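Local coordinates for protein tyrosine aminotransferase (Leishmania infantum, PDB 4IX8) that probably catalyses transfer of the amino group of L-tyrosine to 2-oxoglutarate, with pyridoxal 5'-phosphate as cofactor, at residues N218-P222 with C223-F227; P407-F411 with G412-F416. One frame throughout, in Å; residues are numbered along the deposited sequence.

Contact 1: N218-P222 with C223-F227; sequences NPSNP and CGSNF
Asn218 and Phe227 meet where a loop folds back on itself, and they illustrate how a side-chain amide can tie the start of a loop to its returning limb. Asn218 OD1 accepts the backbone N of Phe227 at 3.0 Å in a nearly straight bond (169° at the hydrogen). Because CG of Asn218 stands anti to its own backbone N (chi1 -180°), the amide reaches across the loop and lies almost parallel to the Phe227 ring, the planes 13° apart, with Asn218 CG 3.5 Å from Phe227 CD2. Closer to the bend, Ser220 is gripped three times: its N donates to Ser225 O (3.1 Å), its O accepts from Gly224 N (3.0 Å) to close an alpha-turn, and its OG takes the N-H of Cys223 (3.1 Å). Two waters extend this network. Water 1 joins Asn218 OD1 to Ser225 OG and sits above the centre of the Phe227 ring, while water 2 receives a bond from Asn218 ND2 (3.0 Å) and links it to Asn226 OD1 and Phe227 O. Asn226 ND2 is bound by Ile261 O, and an edge-to-face contact with His231 backs the Phe227 ring. Cis peptides before Pro219 and Pro222 shape the backbone of this buried loop. At its bend Asn221 points away from the returning chain, its OD1 bonded to Arg418 and its ND2 to O3 of the pyridoxal-phosphate-modified lysine at position 282. Fixed in turn by Arg418, this amide would help hold the pyridoxal ring in a set orientation, and the bonds within the loop probably keep Asn221 in place to do so.

Contact 2: P407-F411 with G412-F416; sequences PGEIF and GMSGF
Gly408 meets Phe416 just beyond the end of strand 403-407, its N donating to Phe416 O at 2.9 Å. Its O accepts Met413 N (2.9 Å) and Phe411 N (2.9 Å) from opposite faces of the carbonyl plane, and its CA comes within 3.2 Å of Met413 O in a CA-H...O contact, a closeness possible because a side chain here would run into that oxygen. Glu409 follows: its O receives Gly412 N at 2.9 Å, while its side chain, extended beyond CG, passes alongside Ser414, CG lying 3.6 Å from Ser414 OG. Asp390, at the start of helix 390-401, accepts the backbone N of Glu409. Ile410 turns from the second segment but places CG2 over one face of the Phe411 ring, near the ring's border. Phe411 ends the short 3-10 segment; with CG opposite its carbonyl carbon (chi1 -59°), the ring swings off the turn to pack on Pro169 and Pro172. Gly412 then takes a positive phi of 96°. The bonds Met413 N to Gly408 O and Gly412 N to Glu409 O together define a Schellman motif, here ending the 3-10 turn in the connection between antiparallel strands 403-407 and 416-420.

Contact 1 belongs to the loop between strand 211-217 and helix 229-242, contact 2 to the connection between two strands of the smaller sheet, so two distant parts of the chain meet, one at the cofactor and the other behind it through Phe411. Their centres lie about 15 Å apart, yet they touch at one place: Pro222 CG is 4.0 Å from Phe411 CD2, and Asn221 OD1 is 4.2 Å from Phe411 CE2. Phe411 thus packs beside the same asparagine that binds O3 of the modified lysine. Pro169 touches both, through Cys223 in contact 1 and through Phe411 and Met413 in contact 2. Strand 416-420, which contact 2 leads into, carries Arg418, the partner of Asn221 OD1.

Contact 1: N218-P222 with C223-F227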
ATOM      1  N   ASN A 218      13.778  16.650   2.053  1.00 31.38           N
ATOM      2  CA  ASN A 218      14.594  17.535   1.261  1.00 28.73           C
ATOM      3  C   ASN A 218      14.689  17.089  -0.199  1.00 31.95           C
ATOM      4  O   ASN A 218      15.259  16.066  -0.475  1.00 34.39           O
ATOM      5  CB  ASN A 218      15.987  17.613   1.836  1.00 30.04           C
ATOM      6  CG  ASN A 218      16.869  18.545   1.023  1.00 33.70           C
ATOM      7  OD1 ASN A 218      16.571  19.723   0.890  1.00 31.94           O
ATOM      8  ND2 ASN A 218      17.920  18.011   0.443  1.00 32.55           N
ATOM      9  N   PRO A 219      14.154  17.864  -1.140  1.00 30.19           N
ATOM     10  CA  PRO A 219      13.473  19.138  -0.952  1.00 29.57           C
ATOM     11  C   PRO A 219      12.185  18.976  -0.192  1.00 32.81           C
ATOM     12  O   PRO A 219      11.627  17.874  -0.203  1.00 37.15           O
ATOM     13  CB  PRO A 219      13.221  19.619  -2.389  1.00 34.62           C
ATOM     14  CG  PRO A 219      14.262  18.933  -3.223  1.00 33.51           C
ATOM     15  CD  PRO A 219      14.417  17.576  -2.558  1.00 35.33           C
ATOM     16  N   SER A 220      11.659  20.073   0.355  1.00 31.75           N
ATOM     17  CA  SER A 220      10.558  19.984   1.320  1.00 31.99           C
ATOM     18  C   SER A 220       9.141  20.246   0.781  1.00 31.21           C
ATOM     19  O   SER A 220       8.908  21.188   0.053  1.00 33.53           O
ATOM     20  CB  SER A 220      10.805  20.959   2.456  1.00 33.33           C
ATOM     21  OG  SER A 220       9.590  21.164   3.148  1.00 32.26           O
ATOM     22  N   ASN A 221       8.225  19.338   1.117  1.00 36.22           N
ATOM     23  CA  ASN A 221       6.793  19.585   1.180  1.00 30.05           C
ATOM     24  C   ASN A 221       6.464  19.757   2.665  1.00 28.15           C
ATOM     25  O   ASN A 221       6.653  18.813   3.403  1.00 30.17           O
ATOM     26  CB  ASN A 221       6.016  18.393   0.568  1.00 34.42           C
ATOM     27  CG  ASN A 221       4.523  18.478   0.807  1.00 36.98           C
ATOM     28  OD1 ASN A 221       4.021  19.496   1.313  1.00 36.70           O
ATOM     29  ND2 ASN A 221       3.794  17.423   0.429  1.00 31.74           N
ATOM     30  N   PRO A 222       5.908  20.908   3.108  1.00 29.15           N
ATOM     31  CA  PRO A 222       5.281  22.000   2.361  1.00 34.36           C
ATOM     32  C   PRO A 222       6.127  23.239   2.063  1.00 37.48           C
ATOM     33  O   PRO A 222       5.537  24.116   1.443  1.00 35.38           O
ATOM     34  CB  PRO A 222       4.138  22.412   3.294  1.00 34.44           C
ATOM     35  CG  PRO A 222       4.750  22.263   4.654  1.00 31.29           C
ATOM     36  CD  PRO A 222       5.729  21.121   4.561  1.00 30.69           C
ATOM     37  N   CYS A 223       7.415  23.323   2.428  1.00 36.76           N
ATOM     38  CA  CYS A 223       8.111  24.646   2.482  1.00 35.45           C
ATOM     39  C   CYS A 223       8.756  25.100   1.152  1.00 36.04           C
ATOM     40  O   CYS A 223       9.053  26.279   0.968  1.00 39.09           O
ATOM     41  CB  CYS A 223       9.215  24.604   3.552  1.00 31.58           C
ATOM     42  SG  CYS A 223       8.609  24.168   5.183  1.00 35.31           S
ATOM     43  N   GLY A 224       9.006  24.145   0.252  1.00 35.89           N
ATOM     44  CA  GLY A 224       9.618  24.436  -1.033  1.00 33.23           C
ATOM     45  C   GLY A 224      11.122  24.644  -0.949  1.00 38.86           C
ATOM     46  O   GLY A 224      11.763  25.099  -1.902  1.00 47.08           O
ATOM     47  N   SER A 225      11.688  24.331   0.201  1.00 33.94           N
ATOM     48  CA  SER A 225      13.102  24.559   0.441  1.00 35.44           C
ATOM     49  C   SER A 225      13.955  23.524  -0.248  1.00 34.01           C
ATOM     50  O   SER A 225      13.530  22.385  -0.473  1.00 32.42           O
ATOM     51  CB  SER A 225      13.404  24.530   1.938  1.00 32.38           C
ATOM     52  OG  SER A 225      12.979  23.283   2.495  1.00 35.69           O
ATOM     53  N   ASN A 226      15.177  23.936  -0.544  1.00 33.45           N
ATOM     54  CA  ASN A 226      16.213  23.065  -1.044  1.00 33.36           C
ATOM     55  C   ASN A 226      17.474  23.331  -0.284  1.00 40.75           C
ATOM     56  O   ASN A 226      18.078  24.379  -0.454  1.00 44.62           O
ATOM     57  CB  ASN A 226      16.451  23.270  -2.532  1.00 35.17           C
ATOM     58  CG  ASN A 226      17.540  22.383  -3.064  1.00 39.76           C
ATOM     59  OD1 ASN A 226      17.496  21.148  -2.898  1.00 38.04           O
ATOM     60  ND2 ASN A 226      18.526  22.988  -3.711  1.00 37.78           N
ATOM     61  N   PHE A 227      17.847  22.381   0.569  1.00 36.72           N
ATOM     62  CA  PHE A 227      18.983  22.527   1.472  1.00 32.92           C
ATOM     63  C   PHE A 227      20.336  22.693   0.800  1.00 34.75           C
ATOM     64  O   PHE A 227      20.675  21.981  -0.127  1.00 35.24           O
ATOM     65  CB  PHE A 227      19.068  21.301   2.384  1.00 33.12           C
ATOM     66  CG  PHE A 227      18.009  21.235   3.467  1.00 35.89           C
ATOM     67  CD1 PHE A 227      17.330  22.361   3.877  1.00 31.00           C
ATOM     68  CD2 PHE A 227      17.719  20.024   4.104  1.00 37.09           C
ATOM     69  CE1 PHE A 227      16.383  22.300   4.891  1.00 30.40           C
ATOM     70  CE2 PHE A 227      16.759  19.963   5.138  1.00 33.08           C
ATOM     71  CZ  PHE A 227      16.088  21.090   5.519  1.00 29.00           C
TER
HETATM   72  O   HOH W   1      14.196  20.956   2.264  1.00 32.76           O
HETATM   73  O   HOH W   2      19.407  19.915  -1.407  1.00 35.64           O

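Contact 2: P407-F411 with G412-F416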
ATOM      1  N   PRO A 407      -4.334  25.165   6.124  1.00 44.66           N
ATOM      2  CA  PRO A 407      -3.698  25.793   7.276  1.00 40.23           C
ATOM      3  C   PRO A 407      -2.474  25.006   7.694  1.00 40.21           C
ATOM      4  O   PRO A 407      -2.527  23.773   7.597  1.00 40.38           O
ATOM      5  CB  PRO A 407      -4.779  25.720   8.350  1.00 47.94           C
ATOM      6  CG  PRO A 407      -5.599  24.514   7.973  1.00 45.62           C
ATOM      7  CD  PRO A 407      -5.593  24.485   6.485  1.00 47.83           C
ATOM      8  N   GLY A 408      -1.414  25.684   8.142  1.00 36.97           N
ATOM      9  CA  GLY A 408      -0.158  25.029   8.493  1.00 36.31           C
ATOM     10  C   GLY A 408      -0.205  24.137   9.705  1.00 38.57           C
ATOM     11  O   GLY A 408       0.693  23.311   9.919  1.00 41.66           O
ATOM     12  N   GLU A 409      -1.244  24.333  10.510  1.00 49.73           N
ATOM     13  CA  GLU A 409      -1.592  23.435  11.618  1.00 50.52           C
ATOM     14  C   GLU A 409      -1.528  21.968  11.174  1.00 49.75           C
ATOM     15  O   GLU A 409      -0.920  21.135  11.810  1.00 56.07           O
ATOM     16  CB  GLU A 409      -2.999  23.768  12.100  1.00 57.62           C
ATOM     17  CG  GLU A 409      -3.267  23.553  13.552  1.00 68.89           C
ATOM     18  CD  GLU A 409      -4.727  23.839  13.904  1.00 79.42           C
ATOM     19  OE1 GLU A 409      -5.447  22.843  14.177  1.00 80.94           O
ATOM     20  OE2 GLU A 409      -5.162  25.026  13.872  1.00 80.32           O
ATOM     21  N   ILE A 410      -2.144  21.681  10.037  1.00 47.93           N
ATOM     22  CA  ILE A 410      -2.175  20.349   9.447  1.00 44.72           C
ATOM     23  C   ILE A 410      -0.792  19.718   9.336  1.00 40.51           C
ATOM     24  O   ILE A 410      -0.668  18.498   9.344  1.00 36.38           O
ATOM     25  CB  ILE A 410      -2.823  20.426   8.018  1.00 48.36           C
ATOM     26  CG1 ILE A 410      -4.276  20.841   8.139  1.00 55.56           C
ATOM     27  CG2 ILE A 410      -2.770  19.131   7.274  1.00 60.36           C
ATOM     28  CD1 ILE A 410      -5.115  19.959   9.047  1.00 61.93           C
ATOM     29  N   PHE A 411       0.226  20.555   9.159  1.00 32.10           N
ATOM     30  CA  PHE A 411       1.571  20.103   8.909  1.00 28.94           C
ATOM     31  C   PHE A 411       2.455  20.262  10.128  1.00 34.79           C
ATOM     32  O   PHE A 411       3.659  20.072  10.025  1.00 28.72           O
ATOM     33  CB  PHE A 411       2.189  20.873   7.735  1.00 31.82           C
ATOM     34  CG  PHE A 411       1.434  20.738   6.434  1.00 29.81           C
ATOM     35  CD1 PHE A 411       0.406  21.626   6.104  1.00 31.97           C
ATOM     36  CD2 PHE A 411       1.755  19.719   5.530  1.00 28.93           C
ATOM     37  CE1 PHE A 411      -0.277  21.526   4.904  1.00 33.41           C
ATOM     38  CE2 PHE A 411       1.069  19.591   4.332  1.00 29.43           C
ATOM     39  CZ  PHE A 411       0.041  20.495   4.011  1.00 41.45           C
ATOM     40  N   GLY A 412       1.880  20.687  11.257  1.00 29.30           N
ATOM     41  CA  GLY A 412       2.639  20.853  12.492  1.00 29.17           C
ATOM     42  C   GLY A 412       3.157  22.253  12.797  1.00 35.42           C
ATOM     43  O   GLY A 412       3.933  22.431  13.751  1.00 38.20           O
ATOM     44  N   MET A 413       2.718  23.270  12.048  1.00 35.07           N
ATOM     45  CA  MET A 413       3.153  24.635  12.361  1.00 37.46           C
ATOM     46  C   MET A 413       2.090  25.660  12.000  1.00 42.75           C
ATOM     47  O   MET A 413       1.870  25.965  10.834  1.00 42.72           O
ATOM     48  CB  MET A 413       4.462  24.987  11.664  1.00 39.64           C
ATOM     49  CG  MET A 413       4.976  26.311  12.133  1.00 44.51           C
ATOM     50  SD  MET A 413       6.661  26.710  11.612  1.00 43.85           S
ATOM     51  CE  MET A 413       7.646  25.645  12.654  1.00 40.40           C
ATOM     52  N   SER A 414       1.417  26.133  13.043  1.00 35.16           N
ATOM     53  CA  SER A 414       0.411  27.152  12.992  1.00 43.09           C
ATOM     54  C   SER A 414       1.002  28.454  12.531  1.00 43.83           C
ATOM     55  O   SER A 414       2.195  28.680  12.682  1.00 43.48           O
ATOM     56  CB  SER A 414      -0.246  27.348  14.379  1.00 37.95           C
ATOM     57  OG  SER A 414      -1.302  26.395  14.530  1.00 61.35           O
ATOM     58  N   GLY A 415       0.141  29.302  11.968  1.00 45.37           N
ATOM     59  CA  GLY A 415       0.523  30.637  11.578  1.00 45.38           C
ATOM     60  C   GLY A 415       0.907  30.722  10.109  1.00 51.56           C
ATOM     61  O   GLY A 415       1.331  31.800   9.636  1.00 59.44           O
ATOM     62  N   PHE A 416       0.677  29.634   9.368  1.00 47.59           N
ATOM     63  CA  PHE A 416       1.033  29.589   7.953  1.00 39.11           C
ATOM     64  C   PHE A 416      -0.055  29.030   7.095  1.00 46.48           C
ATOM     65  O   PHE A 416      -1.045  28.494   7.600  1.00 44.22           O
ATOM     66  CB  PHE A 416       2.274  28.741   7.731  1.00 37.37           C
ATOM     67  CG  PHE A 416       3.510  29.284   8.398  1.00 37.45           C
ATOM     68  CD1 PHE A 416       3.723  29.100   9.750  1.00 39.61           C
ATOM     69  CD2 PHE A 416       4.450  29.997   7.670  1.00 37.99           C
ATOM     70  CE1 PHE A 416       4.842  29.625  10.380  1.00 37.39           C
ATOM     71  CE2 PHE A 416       5.588  30.492   8.283  1.00 39.59           C
ATOM     72  CZ  PHE A 416       5.774  30.297   9.654  1.00 43.70           C
TER